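Local coordinates for protein Rab GDP-dissociation inhibitor (PDB 3CPI) that inhibits GDP release from Rab GTPases such as Sec4 in the yeast secretory pathway and extracts GDP-bound Ypt7 from vacuolar membranes, at residues Met90-Leu95 and Cys221-Arg226. Sequence-based numbering, arbitrary orientation.
Sequences MANGEL and CQSVAR
Ala91 and Ser223 bring the two backbones closest, their CA atoms 5.2 Å apart, where a type I beta turn from Met90 to Gly93 meets the last turns of helix 210-227. The turn links strand 89-90 of the mixed sheet to helix 94-102, with Gly93 as N-cap. Strand 89-90 pairs antiparallel with strand 232-235, and Ala91 bonds through its backbone to Pro231, so the turn packs on the helix that leads into its neighbouring strand. Ser223 carries the contact. Its OG sits beside its own backbone N (chi1 -65°), where it bonds back to the carbonyl of Leu219 one helical turn earlier. The same OG accepts the backbone N-H of Asn92 at 3.1 Å, somewhat bent at 151°. The bent Met90 chain brings SD to 3.5 Å from Ser223 OG, while the methyl of Ala91 meets Ser223 with CB 3.9 Å from its carbonyl O. Asn92 reaches across the helix surface, its amide plane 86° from the guanidinium plane of Arg226; what ND2 meets is the aliphatic part of that chain, 3.3 Å from Arg226 CG. A water bridges two side chains, donating to Asn92 OD1 and to Gln222 OE1. With an alanine here the backbone bond to Ser223 could remain, but the water would probably lose one of its two acceptors and Arg226 CG its amide neighbour. Asn92 OD1 also lies 3.6 Å from Gln222 O.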
# COMPACT_ATOMS: atom_id res chain seq x y z
N MET A 90 5.80 -2.74 5.01
CA MET A 90 6.26 -2.81 6.40
C MET A 90 7.21 -4.01 6.51
O MET A 90 6.79 -5.16 6.35
CB MET A 90 5.05 -2.97 7.33
CG MET A 90 5.35 -3.16 8.82
SD MET A 90 5.91 -1.71 9.74
CE MET A 90 4.61 -0.52 9.46
N ALA A 91 8.49 -3.73 6.76
CA ALA A 91 9.53 -4.75 6.72
C ALA A 91 9.20 -6.06 7.44
O ALA A 91 9.42 -7.13 6.89
CB ALA A 91 10.88 -4.18 7.20
N ASN A 92 8.69 -5.99 8.67
CA ASN A 92 8.37 -7.21 9.42
C ASN A 92 6.89 -7.61 9.37
O ASN A 92 6.47 -8.54 10.06
CB ASN A 92 8.83 -7.10 10.88
CG ASN A 92 10.36 -7.17 11.04
OD1 ASN A 92 10.85 -7.28 12.16
ND2 ASN A 92 11.09 -7.10 9.93
N GLY A 93 6.10 -6.91 8.57
CA GLY A 93 4.67 -7.21 8.50
C GLY A 93 4.32 -8.53 7.83
O GLY A 93 5.19 -9.23 7.27
N GLU A 94 3.03 -8.86 7.89
CA GLU A 94 2.48 -10.06 7.28
C GLU A 94 2.72 -10.21 5.79
O GLU A 94 2.99 -11.31 5.32
CB GLU A 94 0.98 -10.12 7.54
CG GLU A 94 0.60 -10.82 8.81
CD GLU A 94 -0.89 -11.07 8.87
OE1 GLU A 94 -1.63 -10.14 9.24
OE2 GLU A 94 -1.31 -12.20 8.52
N LEU A 95 2.61 -9.11 5.04
CA LEU A 95 2.82 -9.17 3.59
C LEU A 95 4.22 -9.65 3.19
O LEU A 95 4.36 -10.40 2.23
CB LEU A 95 2.48 -7.83 2.91
CG LEU A 95 2.64 -7.83 1.38
CD1 LEU A 95 1.71 -8.86 0.69
CD2 LEU A 95 2.46 -6.44 0.79
N CYS A 221 8.39 -0.49 15.42
CA CYS A 221 9.72 -0.34 16.00
C CYS A 221 10.67 -1.47 15.60
O CYS A 221 11.83 -1.21 15.29
CB CYS A 221 9.64 -0.18 17.51
SG CYS A 221 8.77 1.33 17.98
N GLN A 222 10.16 -2.70 15.59
CA GLN A 222 10.96 -3.86 15.18
C GLN A 222 11.35 -3.79 13.71
O GLN A 222 12.44 -4.25 13.33
CB GLN A 222 10.20 -5.16 15.43
CG GLN A 222 10.08 -5.55 16.89
CD GLN A 222 9.29 -6.84 17.08
OE1 GLN A 222 8.40 -7.18 16.29
NE2 GLN A 222 9.61 -7.56 18.15
N SER A 223 10.46 -3.24 12.89
CA SER A 223 10.70 -3.08 11.45
C SER A 223 11.77 -2.03 11.15
O SER A 223 12.50 -2.17 10.18
CB SER A 223 9.41 -2.73 10.71
OG SER A 223 8.48 -3.79 10.78
N VAL A 224 11.83 -0.98 11.97
CA VAL A 224 12.88 0.04 11.85
C VAL A 224 14.24 -0.56 12.23
O VAL A 224 15.22 -0.36 11.53
CB VAL A 224 12.60 1.29 12.72
CG1 VAL A 224 13.76 2.28 12.65
CG2 VAL A 224 11.31 1.98 12.29
N ALA A 225 14.27 -1.29 13.35
CA ALA A 225 15.51 -1.88 13.87
C ALA A 225 16.13 -2.90 12.92
O ALA A 225 17.34 -3.15 12.98
CB ALA A 225 15.28 -2.49 15.25
N ARG A 226 15.31 -3.50 12.05
CA ARG A 226 15.78 -4.44 11.03
C ARG A 226 16.96 -3.88 10.23
O ARG A 226 18.08 -4.38 10.34
CB ARG A 226 14.64 -4.82 10.09
CG ARG A 226 14.23 -6.28 10.14
CD ARG A 226 14.67 -7.02 8.89
NE ARG A 226 14.56 -8.47 9.02
CZ ARG A 226 15.18 -9.35 8.22
NH1 ARG A 226 15.97 -8.92 7.24
NH2 ARG A 226 15.02 -10.65 8.42
O HOH W 1 9.08 -8.28 13.90